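Local coordinates for protein allergen Bos d 2 (Bos taurus, PDB 4WFV) that probably carries pheromones as a secreted, odorant-binding lipocalin and is a major dander allergen of cattle, at residues Lys26-Glu31 / Gly107-Lys112; Ile42-Ile45 / Ser50-Ile53; Gly61-Leu66 / Thr151-Pro156; Lys71-Glu74 / Tyr78-Glu81; Leu88-Ile91 / Met97-Thr100. One frame throughout, in Å; residues are numbered along the deposited sequence. Where two conformers were deposited one is given.

All five contacts belong to one antiparallel lipocalin barrel. Along the chain, interactions 2, 4 and 5 follow in series, each a beta hairpin, and all lie nested inside the loop that interaction 1 closes; interaction 3 crosses interaction 1, its first segment inside that loop, its second beyond. Interactions 1 and 2 lie on opposite sides of the chain's centre, their centres 24 Å apart. Interactions 2 and 4 are close neighbours, with centres 11 Å apart, and touch through Leu51 and Tyr78; interaction 5, with its centre 13 Å from each, meets both through Leu88. By lipocalin topology, these three hairpin turns lie at the closed end of the barrel, and interactions 1 and 3 near its mouth.

Interaction 1: residues Lys26-Glu31 / Gly107-Lys112; sequences KDKIVE and GERITK
Lys28 and Thr111 mark the closest backbone approach, with 7.9 Å between their CA atoms, so the loop after strand 17-23 meets the start of strand 110-118 through side chains alone. Asp27 and Arg109 form the salt bridge of the contact. Arg109 grips the carboxylate end-on, NH1 giving a hydrogen bond to OD1 of Asp27 at 2.9 Å and NH2 one to OD2 of Asp27 at 2.8 Å. Both are nearly straight, and the two flat groups are only 12° from coplanar. OD2 uses its syn lone pair, whereas the partner of OD1 lies slightly out of the carboxylate plane. The carboxylate is swung over the backbone (Asp27 chi1 61°) to face the guanidinium. Lys28 bends at its second torsion (chi2 -70°) and lays CG against Thr111 OG1 at 3.6 Å and CE against Arg109 NH2 at 3.7 Å. Its NZ goes on to a salt bridge with Asp106, while Thr111 OG1 is hydrogen-bonded to Asn25 ND2. With Asp27 and Asp106 each paired to one cation, the two carboxylates probably offset the nearby positive charges of Lys28 and Arg109, tying the loop to the strand at the barrel rim.

Interaction 2: residues Ile42-Ile45 / Ser50-Ile53; sequences IECI and SLSI
Cys44 and Leu51 meet on one face of the hairpin, SG of Cys44 lying 3.8 Å from CD2 of Leu51. Beside them on that face, Ile42 and Ile53 touch loosely. On the other face, CB of Ile45 lies 4.0 Å from CB of Ser50, and CD1 of Ile45 reaches CB of Ser52 at 4.1 Å; Ile45 chi1 of -61° turns CG1 to the N side for this reach. Four backbone bonds position these pairs. Glu43 and Ser52 exchange two bonds of 2.9 Å (Glu43 N to Ser52 O, Ser52 N to Glu43 O), both in the carbonyl plane. Between Ile45 and Ser50 the donors are tilted out of it. Further out, Cys44 forms a disulfide with Cys48 in the turn, and Glu43 pairs with Arg41. Ile42 packs on Trp16 and bonds through its backbone to Gly14, residues of the lipocalin Gly-X-Trp motif. Backbone bonds and a disulfide therefore restrain the same turn, while apolar packing of Ile42 on Trp16 joins the hairpin to the floor of the barrel.

Interaction 3: residues Gly61-Leu66 / Thr151-Pro156; sequences GTCLLL and TDNCPP
Cys154, which is bonded covalently to Cys63, gives its backbone N to Asp152 OD1 at 3.2 Å. The acceptor is met nearly end-on along its C-O bond, with an angle of 149° at the hydrogen, and the donor lies two residues on, which defines an Asx turn. Asp152 is also the centre of an inverse gamma turn, and its OD2 forms a salt bridge with Arg40, so one carboxylate shapes the tail and also anchors it to the sheet. The turn presents Cys154 to strand 62-74, where Cys63 SG and Cys154 SG join at 2.1 Å with a disulfide torsion of -81°. Each sulfur lies anti to its own carbonyl carbon (Cys63 chi1 -67°), and CB of Cys63 stays 3.8 Å from CB of Cys154. This is the disulfide widespread among lipocalins, fastening the C-terminal segment to a barrel strand; the CA atoms of Cys63 and Cys154 are 5.8 Å apart, and no backbone bond joins the two segments. Packing around the bridge is slight. CD of Pro155 lies 4.2 Å from CB of Cys63, and the Pro155 ring also touches Tyr56 on the neighbouring strand. OD1 of Asn153 passes 4.4 Å from Cys63 SG and is hydrogen-bonded to Lys58 NZ, which also donates to the carbonyl of Thr151.

Interaction 4: residues Lys71-Glu74 / Tyr78-Glu81; sequences KRQE and YVLE
The beta hairpin of strands 62-74 and 77-81 is pinned here by the antiparallel hydrogen-bonded pair Lys71 and Val79. Val79 N bonds to Lys71 O at 2.8 Å and Lys71 N to Val79 O at 3.0 Å, and Tyr78 CA adds a CA-H...O contact to Lys71 O at 3.2 Å. The next pair toward the turn, Arg72 and Tyr78, is non-hydrogen-bonded and tight, with CA atoms 4.2 Å apart. Beyond it the pairing is interrupted by a classic beta bulge, in which Gln73 and Glu74 both face Val77, and the strand segments run at 134° rather than in strict opposition. Tyr78 makes the largest single contribution to the contact. Its CG lies anti to the carbonyl carbon (chi1 -62°), which brings the ring across Arg72: CD2 of Tyr78 is 3.4 Å from Arg72 N, and CE2 of Tyr78 is 3.7 Å from Arg72 CB. The guanidinium and ring planes are 37° apart, a tilted approach rather than a stack, with Arg72 NH2 3.5 Å from Tyr78 OH. That hydroxyl is hydrogen-bonded to the carbonyl of Cys48, and Arg72 is held by Gly75 O through NE and by a salt bridge from NH1 to Glu49. The extended Gln73 side chain reaches Val79, with OE1 of Gln73 3.5 Å from CG2 of Val79.

Interaction 5: residues Leu88-Ile91 / Met97-Thr100; sequences LEVI and MLVT
Ile91 and Val99 meet because their first torsions converge: Ile91 chi1 of 59° folds CG1 between its own backbone N and carbonyl carbon, while Val99 chi1 of -177° sets CG1 anti to N. As a result CD1 of Ile91 lies 3.8 Å from CG1 of Val99, and Ile91 CG1 rests 3.4 Å from Val99 O. That carbonyl also accepts the backbone bond from Ile91 N, at 2.9 Å with an angle of 162° at the hydrogen. Val99 has a second backbone link to His92, so two successive residues of strand 85-93 pair with it. The neighbouring pair, Val90 and Thr100, is antiparallel and non-hydrogen-bonded, and Thr100 CA makes a CA-H...O contact with Glu89 O at 3.2 Å. CG2 of Thr100 meets CD2 of Leu88 at 4.0 Å, and OG1 of Thr100 is hydrogen-bonded to Glu115, a polar partner for a buried hydroxyl. Val90 CG1 touches Leu98 CD2 more loosely, at 4.4 Å. The two faces have different neighbours. Ile91 and Val99 pack against Leu134 of helix 125-137, while Leu88 meets Ile53 and Leu98 meets Ile42 across the barrel, and Leu98 also touches Trp16. This is the lipocalin plan: one face lines the interior of the calyx, and the other carries the C-terminal helix.

Interaction 1: residues Lys26-Glu31 / Gly107-Lys112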
loop_
_atom_site.group_PDB
_atom_site.type_symbol
_atom_site.label_atom_id
_atom_site.label_comp_id
_atom_site.label_asym_id
_atom_site.label_seq_id
_atom_site.Cartn_x
_atom_site.Cartn_y
_atom_site.Cartn_z
ATOM N N LYS A 26 -2.010 -3.521 -14.442
ATOM C CA LYS A 26 -1.434 -4.651 -13.718
ATOM C C LYS A 26 0.086 -4.684 -13.768
ATOM O O LYS A 26 0.724 -5.130 -12.818
ATOM C CB LYS A 26 -2.018 -5.979 -14.208
ATOM C CG LYS A 26 -1.504 -7.190 -13.444
ATOM C CD LYS A 26 -2.247 -8.471 -13.811
ATOM C CE LYS A 26 -1.914 -8.931 -15.219
ATOM N NZ LYS A 26 -2.559 -10.248 -15.513
ATOM N N ASP A 27 0.669 -4.218 -14.869
ATOM C CA ASP A 27 2.117 -4.297 -15.041
ATOM C C ASP A 27 2.874 -3.572 -13.937
ATOM O O ASP A 27 4.010 -3.916 -13.649
ATOM C CB ASP A 27 2.547 -3.777 -16.419
ATOM C CG ASP A 27 2.179 -2.334 -16.628
ATOM O OD1 ASP A 27 0.985 -2.053 -16.833
ATOM O OD2 ASP A 27 3.079 -1.475 -16.580
ATOM N N LYS A 28 2.242 -2.576 -13.313
ATOM C CA LYS A 28 2.895 -1.834 -12.235
ATOM C C LYS A 28 3.107 -2.661 -10.968
ATOM O O LYS A 28 3.997 -2.340 -10.178
ATOM C CB LYS A 28 2.094 -0.588 -11.867
ATOM C CG LYS A 28 2.032 0.467 -12.959
ATOM C CD LYS A 28 3.390 1.125 -13.154
ATOM C CE LYS A 28 3.327 2.270 -14.175
ATOM N NZ LYS A 28 4.638 2.982 -14.291
ATOM N N ILE A 29 2.284 -3.692 -10.763
ATOM C CA ILE A 29 2.299 -4.435 -9.500
ATOM C C ILE A 29 2.644 -5.921 -9.603
ATOM O O ILE A 29 2.655 -6.612 -8.600
ATOM C CB ILE A 29 0.958 -4.297 -8.738
ATOM C CG1 ILE A 29 -0.209 -4.886 -9.558
ATOM C CG2 ILE A 29 0.712 -2.846 -8.360
ATOM C CD1 ILE A 29 -1.455 -5.170 -8.697
ATOM N N VAL A 30 2.943 -6.410 -10.806
ATOM C CA VAL A 30 3.421 -7.782 -10.942
ATOM C C VAL A 30 4.839 -7.894 -10.392
ATOM O O VAL A 30 5.471 -6.886 -10.091
ATOM C CB VAL A 30 3.377 -8.265 -12.411
ATOM C CG1 VAL A 30 1.936 -8.257 -12.923
ATOM C CG2 VAL A 30 4.300 -7.416 -13.296
ATOM N N GLU A 31 5.326 -9.122 -10.252
ATOM C CA GLU A 31 6.679 -9.308 -9.740
ATOM C C GLU A 31 7.694 -8.481 -10.523
ATOM O O GLU A 31 7.668 -8.443 -11.755
ATOM C CB GLU A 31 7.055 -10.785 -9.760
ATOM C CG GLU A 31 6.351 -11.584 -8.693
ATOM C CD GLU A 31 6.783 -13.032 -8.683
ATOM O OE1 GLU A 31 6.021 -13.882 -9.189
ATOM O OE2 GLU A 31 7.886 -13.309 -8.170
ATOM N N GLY A 107 4.160 10.076 -15.848
ATOM C CA GLY A 107 4.409 10.923 -17.010
ATOM C C GLY A 107 3.637 10.469 -18.240
ATOM O O GLY A 107 3.418 11.253 -19.169
ATOM N N GLU A 108 3.224 9.206 -18.247
ATOM C CA GLU A 108 2.514 8.605 -19.374
ATOM C C GLU A 108 1.139 8.075 -18.966
ATOM O O GLU A 108 0.143 8.318 -19.647
ATOM C CB GLU A 108 3.349 7.474 -19.984
ATOM C CG GLU A 108 2.716 6.828 -21.208
ATOM C CD GLU A 108 3.721 6.076 -22.064
ATOM O OE1 GLU A 108 4.932 6.359 -21.949
ATOM O OE2 GLU A 108 3.300 5.207 -22.854
ATOM N N ARG A 109 1.089 7.336 -17.862
ATOM C CA ARG A 109 -0.161 6.760 -17.395
ATOM C C ARG A 109 -0.440 7.140 -15.958
ATOM O O ARG A 109 0.483 7.348 -15.161
ATOM C CB ARG A 109 -0.113 5.236 -17.494
ATOM C CG ARG A 109 -0.182 4.703 -18.920
ATOM C CD ARG A 109 -0.135 3.178 -18.926
ATOM N NE ARG A 109 1.143 2.686 -18.427
ATOM C CZ ARG A 109 1.358 1.447 -17.996
ATOM N NH1 ARG A 109 0.376 0.559 -18.008
ATOM N NH2 ARG A 109 2.564 1.108 -17.557
ATOM N N ILE A 110 -1.723 7.240 -15.642
ATOM C CA ILE A 110 -2.181 7.273 -14.259
ATOM C C ILE A 110 -2.571 5.856 -13.882
ATOM O O ILE A 110 -3.320 5.210 -14.606
ATOM C CB ILE A 110 -3.403 8.168 -14.089
ATOM C CG1 ILE A 110 -3.021 9.605 -14.453
ATOM C CG2 ILE A 110 -3.881 8.126 -12.640
ATOM C CD1 ILE A 110 -4.201 10.528 -14.640
ATOM N N THR A 111 -2.045 5.375 -12.759
ATOM C CA THR A 111 -2.380 4.055 -12.252
ATOM C C THR A 111 -3.135 4.211 -10.948
ATOM O O THR A 111 -2.697 4.925 -10.038
ATOM C CB THR A 111 -1.116 3.229 -12.017
ATOM O OG1 THR A 111 -0.453 3.032 -13.268
ATOM C CG2 THR A 111 -1.461 1.854 -11.409
ATOM N N LYS A 112 -4.289 3.566 -10.873
ATOM C CA LYS A 112 -5.074 3.523 -9.649
ATOM C C LYS A 112 -4.854 2.170 -9.003
ATOM O O LYS A 112 -5.032 1.141 -9.643
ATOM C CB LYS A 112 -6.546 3.715 -9.989
ATOM C CG LYS A 112 -6.848 5.081 -10.609
ATOM C CD LYS A 112 -8.107 5.046 -11.471
ATOM C CE LYS A 112 -9.317 4.530 -10.718
ATOM N NZ LYS A 112 -9.792 5.494 -9.693
#

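Interaction 2: residues Ile42-Ile45 / Ser50-Ile53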
loop_
_atom_site.group_PDB
_atom_site.type_symbol
_atom_site.label_atom_id
_atom_site.label_comp_id
_atom_site.label_asym_id
_atom_site.label_seq_id
_atom_site.Cartn_x
_atom_site.Cartn_y
_atom_site.Cartn_z
ATOM N N ILE A 42 5.523 1.153 9.146
ATOM C CA ILE A 42 5.032 2.509 8.943
ATOM C C ILE A 42 5.138 3.206 10.287
ATOM O O ILE A 42 4.785 2.631 11.316
ATOM C CB ILE A 42 3.562 2.533 8.476
ATOM C CG1 ILE A 42 3.391 1.757 7.163
ATOM C CG2 ILE A 42 3.077 3.967 8.306
ATOM C CD1 ILE A 42 1.935 1.652 6.708
ATOM N N GLU A 43 5.640 4.434 10.281
ATOM C CA GLU A 43 5.604 5.257 11.480
ATOM C C GLU A 43 5.017 6.627 11.152
ATOM O O GLU A 43 5.138 7.115 10.028
ATOM C CB GLU A 43 7.001 5.391 12.083
ATOM C CG GLU A 43 7.593 4.071 12.565
ATOM C CD GLU A 43 6.816 3.451 13.723
ATOM O OE1 GLU A 43 6.086 4.179 14.432
ATOM O OE2 GLU A 43 6.930 2.225 13.922
ATOM N N CYS A 44 4.364 7.238 12.131
ATOM C CA CYS A 44 3.843 8.588 11.966
ATOM C C CYS A 44 4.877 9.592 12.451
ATOM O O CYS A 44 5.589 9.344 13.423
ATOM C CB CYS A 44 2.525 8.775 12.730
ATOM S SG CYS A 44 1.023 8.130 11.910
ATOM N N ILE A 45 4.962 10.717 11.753
ATOM C CA ILE A 45 5.833 11.818 12.149
ATOM C C ILE A 45 4.954 13.030 12.435
ATOM O O ILE A 45 4.029 13.317 11.686
ATOM C CB ILE A 45 6.840 12.150 11.039
ATOM C CG1 ILE A 45 7.728 10.938 10.762
ATOM C CG2 ILE A 45 7.676 13.370 11.412
ATOM C CD1 ILE A 45 8.584 11.074 9.522
ATOM N N SER A 50 3.284 13.580 8.583
ATOM C CA SER A 50 4.028 12.810 7.592
ATOM C C SER A 50 4.050 11.333 7.983
ATOM O O SER A 50 3.873 10.979 9.159
ATOM C CB SER A 50 5.462 13.328 7.440
ATOM O OG SER A 50 5.483 14.582 6.782
ATOM N N LEU A 51 4.255 10.473 6.992
ATOM C CA LEU A 51 4.447 9.046 7.229
ATOM C C LEU A 51 5.838 8.618 6.784
ATOM O O LEU A 51 6.329 9.059 5.749
ATOM C CB LEU A 51 3.407 8.215 6.476
ATOM C CG LEU A 51 1.926 8.476 6.727
ATOM C CD1 LEU A 51 1.094 7.553 5.847
ATOM C CD2 LEU A 51 1.578 8.284 8.202
ATOM N N SER A 52 6.473 7.759 7.569
ATOM C CA SER A 52 7.715 7.132 7.159
ATOM C C SER A 52 7.391 5.682 6.836
ATOM O O SER A 52 6.856 4.967 7.677
ATOM C CB SER A 52 8.745 7.210 8.287
ATOM O OG SER A 52 9.965 6.617 7.897
ATOM N N ILE A 53 7.685 5.247 5.613
ATOM C CA ILE A 53 7.331 3.903 5.185
ATOM C C ILE A 53 8.591 3.157 4.767
ATOM O O ILE A 53 9.336 3.599 3.883
ATOM C CB ILE A 53 6.335 3.933 4.011
ATOM C CG1 ILE A 53 5.106 4.764 4.383
ATOM C CG2 ILE A 53 5.918 2.518 3.624
ATOM C CD1 ILE A 53 4.165 5.007 3.215
#

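Interaction 3: residues Gly61-Leu66 / Thr151-Pro156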
loop_
_atom_site.group_PDB
_atom_site.type_symbol
_atom_site.label_atom_id
_atom_site.label_comp_id
_atom_site.label_asym_id
_atom_site.label_seq_id
_atom_site.Cartn_x
_atom_site.Cartn_y
_atom_site.Cartn_z
ATOM N N GLY A 61 15.626 -9.776 -8.719
ATOM C CA GLY A 61 15.676 -10.853 -7.746
ATOM C C GLY A 61 16.289 -10.481 -6.407
ATOM O O GLY A 61 16.166 -11.229 -5.437
ATOM N N THR A 62 16.944 -9.326 -6.347
ATOM C CA THR A 62 17.615 -8.879 -5.127
ATOM C C THR A 62 16.775 -7.878 -4.323
ATOM O O THR A 62 16.265 -6.901 -4.869
ATOM C CB THR A 62 18.985 -8.257 -5.446
ATOM O OG1 THR A 62 19.786 -9.213 -6.153
ATOM C CG2 THR A 62 19.697 -7.850 -4.164
ATOM N N CYS A 63 16.660 -8.121 -3.021
ATOM C CA CYS A 63 15.814 -7.313 -2.143
ATOM C C CYS A 63 16.526 -6.051 -1.657
ATOM O O CYS A 63 17.566 -6.132 -1.006
ATOM C CB CYS A 63 15.364 -8.144 -0.930
ATOM S SG CYS A 63 14.248 -9.527 -1.303
ATOM N N LEU A 64 15.959 -4.886 -1.963
ATOM C CA LEU A 64 16.525 -3.613 -1.534
ATOM C C LEU A 64 15.627 -2.930 -0.502
ATOM O O LEU A 64 14.456 -2.638 -0.778
ATOM C CB LEU A 64 16.735 -2.690 -2.739
ATOM C CG LEU A 64 17.639 -3.235 -3.849
ATOM C CD1 LEU A 64 17.581 -2.340 -5.071
ATOM C CD2 LEU A 64 19.070 -3.382 -3.351
ATOM N N LEU A 65 16.176 -2.680 0.686
ATOM C CA LEU A 65 15.448 -2.013 1.760
ATOM C C LEU A 65 15.419 -0.495 1.563
ATOM O O LEU A 65 16.462 0.165 1.513
ATOM C CB LEU A 65 16.042 -2.356 3.133
ATOM C CG LEU A 65 15.237 -1.912 4.361
ATOM C CD1 LEU A 65 13.879 -2.584 4.379
ATOM C CD2 LEU A 65 15.984 -2.183 5.676
ATOM N N LEU A 66 14.215 0.051 1.460
ATOM C CA LEU A 66 14.041 1.478 1.230
ATOM C C LEU A 66 13.145 2.084 2.299
ATOM O O LEU A 66 12.297 1.401 2.879
ATOM C CB LEU A 66 13.423 1.721 -0.149
ATOM C CG LEU A 66 14.209 1.236 -1.368
ATOM C CD1 LEU A 66 13.398 1.448 -2.636
ATOM C CD2 LEU A 66 15.560 1.951 -1.462
ATOM N N THR A 151 5.000 -14.113 -2.541
ATOM C CA THR A 151 6.292 -13.950 -3.213
ATOM C C THR A 151 7.262 -13.100 -2.394
ATOM O O THR A 151 8.324 -12.702 -2.889
ATOM C CB THR A 151 6.139 -13.333 -4.635
ATOM O OG1 THR A 151 5.704 -11.971 -4.526
ATOM C CG2 THR A 151 5.136 -14.134 -5.475
ATOM N N ASP A 152 6.909 -12.836 -1.133
ATOM C CA ASP A 152 7.747 -12.000 -0.277
ATOM C C ASP A 152 8.791 -12.835 0.442
ATOM O O ASP A 152 8.606 -13.251 1.596
ATOM C CB ASP A 152 6.897 -11.239 0.737
ATOM C CG ASP A 152 7.694 -10.191 1.498
ATOM O OD1 ASP A 152 8.943 -10.206 1.405
ATOM O OD2 ASP A 152 7.075 -9.373 2.205
ATOM N N ASN A 153 9.888 -13.072 -0.267
ATOM C CA ASN A 153 11.001 -13.838 0.259
ATOM C C ASN A 153 12.118 -12.907 0.678
ATOM O O ASN A 153 13.272 -13.319 0.778
ATOM C CB ASN A 153 11.487 -14.872 -0.769
ATOM C CG ASN A 153 12.006 -14.239 -2.046
ATOM O OD1 ASN A 153 11.807 -13.055 -2.304
ATOM N ND2 ASN A 153 12.687 -15.039 -2.853
ATOM N N CYS A 154 11.784 -11.643 0.920
ATOM C CA CYS A 154 12.762 -10.712 1.482
ATOM C C CYS A 154 12.865 -10.885 2.995
ATOM O O CYS A 154 11.967 -11.439 3.615
ATOM C CB CYS A 154 12.401 -9.269 1.129
ATOM S SG CYS A 154 12.358 -8.957 -0.676
ATOM N N PRO A 155 13.967 -10.415 3.592
ATOM C CA PRO A 155 14.149 -10.629 5.030
ATOM C C PRO A 155 12.976 -10.063 5.824
ATOM O O PRO A 155 12.451 -9.007 5.472
ATOM C CB PRO A 155 15.449 -9.864 5.323
ATOM C CG PRO A 155 16.196 -9.905 4.032
ATOM C CD PRO A 155 15.126 -9.742 2.979
ATOM N N PRO A 156 12.554 -10.767 6.888
ATOM C CA PRO A 156 11.403 -10.311 7.669
ATOM C C PRO A 156 11.725 -9.055 8.484
ATOM O O PRO A 156 12.888 -8.699 8.683
ATOM C CB PRO A 156 11.115 -11.504 8.589
ATOM C CG PRO A 156 12.447 -12.172 8.741
ATOM C CD PRO A 156 13.117 -12.025 7.413
ATOM O OXT PRO A 156 10.823 -8.353 8.949
#

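Interaction 4: residues Lys71-Glu74 / Tyr78-Glu81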
loop_
_atom_site.group_PDB
_atom_site.type_symbol
_atom_site.label_atom_id
_atom_site.label_comp_id
_atom_site.label_asym_id
_atom_site.label_seq_id
_atom_site.Cartn_x
_atom_site.Cartn_y
_atom_site.Cartn_z
ATOM N N LYS A 71 4.198 13.135 2.698
ATOM C CA LYS A 71 3.708 14.333 3.382
ATOM C C LYS A 71 2.200 14.489 3.246
ATOM O O LYS A 71 1.661 14.341 2.157
ATOM C CB LYS A 71 4.394 15.565 2.795
ATOM C CG LYS A 71 3.886 16.888 3.354
ATOM C CD LYS A 71 4.222 17.052 4.822
ATOM C CE LYS A 71 3.675 18.367 5.355
ATOM N NZ LYS A 71 3.945 18.543 6.808
ATOM N N ARG A 72 1.513 14.806 4.345
ATOM C CA ARG A 72 0.065 14.974 4.304
ATOM C C ARG A 72 -0.343 16.141 3.405
ATOM O O ARG A 72 0.191 17.250 3.520
ATOM C CB ARG A 72 -0.501 15.196 5.710
ATOM C CG ARG A 72 -1.731 16.095 5.716
ATOM C CD ARG A 72 -2.308 16.230 7.112
ATOM N NE ARG A 72 -2.793 14.947 7.596
ATOM C CZ ARG A 72 -2.806 14.593 8.877
ATOM N NH1 ARG A 72 -2.346 15.430 9.799
ATOM N NH2 ARG A 72 -3.269 13.403 9.231
ATOM N N GLN A 73 -1.293 15.874 2.516
ATOM C CA GLN A 73 -1.906 16.897 1.676
ATOM C C GLN A 73 -3.152 17.426 2.385
ATOM O O GLN A 73 -3.204 18.588 2.796
ATOM C CB GLN A 73 -2.268 16.290 0.320
ATOM C CG GLN A 73 -2.990 17.220 -0.655
ATOM C CD GLN A 73 -3.183 16.583 -2.028
ATOM O OE1 GLN A 73 -2.233 16.449 -2.801
ATOM N NE2 GLN A 73 -4.407 16.175 -2.327
ATOM N N GLU A 74 -4.153 16.563 2.526
ATOM C CA GLU A 74 -5.373 16.863 3.272
ATOM C C GLU A 74 -5.892 15.561 3.864
ATOM O O GLU A 74 -5.776 14.517 3.238
ATOM C CB GLU A 74 -6.454 17.450 2.357
ATOM C CG GLU A 74 -6.084 18.762 1.686
ATOM C CD GLU A 74 -5.865 19.892 2.674
ATOM O OE1 GLU A 74 -6.592 19.964 3.688
ATOM O OE2 GLU A 74 -4.956 20.710 2.430
ATOM N N TYR A 78 -1.737 11.552 1.423
ATOM C CA TYR A 78 -0.328 11.922 1.483
ATOM C C TYR A 78 0.270 11.950 0.085
ATOM O O TYR A 78 -0.262 11.330 -0.833
ATOM C CB TYR A 78 0.440 10.921 2.352
ATOM C CG TYR A 78 -0.042 10.905 3.778
ATOM C CD1 TYR A 78 -1.196 10.210 4.138
ATOM C CD2 TYR A 78 0.641 11.598 4.761
ATOM C CE1 TYR A 78 -1.653 10.207 5.452
ATOM C CE2 TYR A 78 0.189 11.604 6.071
ATOM C CZ TYR A 78 -0.949 10.903 6.404
ATOM O OH TYR A 78 -1.394 10.917 7.713
ATOM N N VAL A 79 1.367 12.684 -0.074
ATOM C CA VAL A 79 2.078 12.718 -1.349
ATOM C C VAL A 79 3.498 12.208 -1.180
ATOM O O VAL A 79 4.163 12.497 -0.184
ATOM C CB VAL A 79 2.120 14.149 -1.922
ATOM C CG1 VAL A 79 3.013 14.221 -3.157
ATOM C CG2 VAL A 79 0.721 14.602 -2.280
ATOM N N LEU A 80 3.973 11.434 -2.148
ATOM C CA LEU A 80 5.377 11.050 -2.159
ATOM C C LEU A 80 5.862 10.763 -3.570
ATOM O O LEU A 80 5.085 10.334 -4.436
ATOM C CB LEU A 80 5.642 9.853 -1.252
ATOM C CG LEU A 80 5.051 8.511 -1.659
ATOM C CD1 LEU A 80 5.877 7.380 -1.056
ATOM C CD2 LEU A 80 3.595 8.406 -1.250
ATOM N N GLU A 81 7.144 11.030 -3.795
ATOM C CA GLU A 81 7.784 10.715 -5.063
ATOM C C GLU A 81 8.415 9.341 -4.989
ATOM O O GLU A 81 9.276 9.086 -4.146
ATOM C CB GLU A 81 8.874 11.740 -5.404
ATOM C CG GLU A 81 8.368 13.070 -5.894
ATOM C CD GLU A 81 7.547 12.941 -7.153
ATOM O OE1 GLU A 81 8.033 12.345 -8.139
ATOM O OE2 GLU A 81 6.406 13.430 -7.139
#

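Interaction 5: residues Leu88-Ile91 / Met97-Thr100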
loop_
_atom_site.group_PDB
_atom_site.type_symbol
_atom_site.label_atom_id
_atom_site.label_comp_id
_atom_site.label_asym_id
_atom_site.label_seq_id
_atom_site.Cartn_x
_atom_site.Cartn_y
_atom_site.Cartn_z
ATOM N N LEU A 88 -1.126 8.855 -1.729
ATOM C CA LEU A 88 -1.403 7.655 -0.956
ATOM C C LEU A 88 -2.381 8.020 0.142
ATOM O O LEU A 88 -2.091 8.869 0.981
ATOM C CB LEU A 88 -0.110 7.088 -0.353
ATOM C CG LEU A 88 -0.218 5.778 0.441
ATOM C CD1 LEU A 88 1.097 5.018 0.383
ATOM C CD2 LEU A 88 -0.652 6.008 1.884
ATOM N N GLU A 89 -3.537 7.370 0.120
ATOM C CA GLU A 89 -4.591 7.637 1.082
ATOM C C GLU A 89 -4.849 6.398 1.924
ATOM O O GLU A 89 -5.007 5.305 1.393
ATOM C CB GLU A 89 -5.884 8.014 0.361
ATOM C CG GLU A 89 -7.002 8.394 1.324
ATOM C CD GLU A 89 -8.322 8.662 0.635
ATOM O OE1 GLU A 89 -8.392 8.580 -0.605
ATOM O OE2 GLU A 89 -9.308 8.961 1.344
ATOM N N VAL A 90 -4.896 6.567 3.238
ATOM C CA VAL A 90 -5.338 5.486 4.112
ATOM C C VAL A 90 -6.865 5.462 4.076
ATOM O O VAL A 90 -7.512 6.402 4.534
ATOM C CB VAL A 90 -4.836 5.684 5.559
ATOM C CG1 VAL A 90 -5.322 4.537 6.453
ATOM C CG2 VAL A 90 -3.317 5.773 5.577
ATOM N N ILE A 91 -7.446 4.406 3.507
ATOM C CA ILE A 91 -8.898 4.356 3.316
ATOM C C ILE A 91 -9.581 3.380 4.275
ATOM O O ILE A 91 -10.816 3.357 4.384
ATOM C CB ILE A 91 -9.285 4.062 1.847
ATOM C CG1 ILE A 91 -8.709 2.723 1.370
ATOM C CG2 ILE A 91 -8.819 5.192 0.946
ATOM C CD1 ILE A 91 -9.326 2.232 0.065
ATOM N N MET A 97 -5.603 -4.740 10.070
ATOM C CA MET A 97 -5.699 -4.542 8.628
ATOM C C MET A 97 -5.572 -3.070 8.260
ATOM O O MET A 97 -6.067 -2.195 8.982
ATOM C CB MET A 97 -7.047 -5.091 8.176
ATOM C CG MET A 97 -7.397 -4.893 6.750
ATOM S SD MET A 97 -9.095 -5.485 6.481
ATOM C CE MET A 97 -9.111 -5.266 4.709
ATOM N N LEU A 98 -4.911 -2.787 7.142
ATOM C CA LEU A 98 -4.777 -1.417 6.675
ATOM C C LEU A 98 -4.883 -1.452 5.163
ATOM O O LEU A 98 -4.248 -2.290 4.518
ATOM C CB LEU A 98 -3.426 -0.823 7.107
ATOM C CG LEU A 98 -3.202 0.686 6.887
ATOM C CD1 LEU A 98 -2.093 1.213 7.804
ATOM C CD2 LEU A 98 -2.890 1.002 5.432
ATOM N N VAL A 99 -5.702 -0.571 4.593
ATOM C CA VAL A 99 -5.825 -0.499 3.134
ATOM C C VAL A 99 -5.447 0.896 2.659
ATOM O O VAL A 99 -5.961 1.891 3.172
ATOM C CB VAL A 99 -7.248 -0.843 2.643
ATOM C CG1 VAL A 99 -7.298 -0.819 1.119
ATOM C CG2 VAL A 99 -7.675 -2.224 3.136
ATOM N N THR A 100 -4.543 0.960 1.686
ATOM C CA THR A 100 -4.168 2.215 1.048
ATOM C C THR A 100 -4.788 2.292 -0.332
ATOM O O THR A 100 -5.046 1.267 -0.969
ATOM C CB THR A 100 -2.645 2.354 0.861
ATOM O OG1 THR A 100 -2.189 1.377 -0.088
ATOM C CG2 THR A 100 -1.917 2.182 2.180
#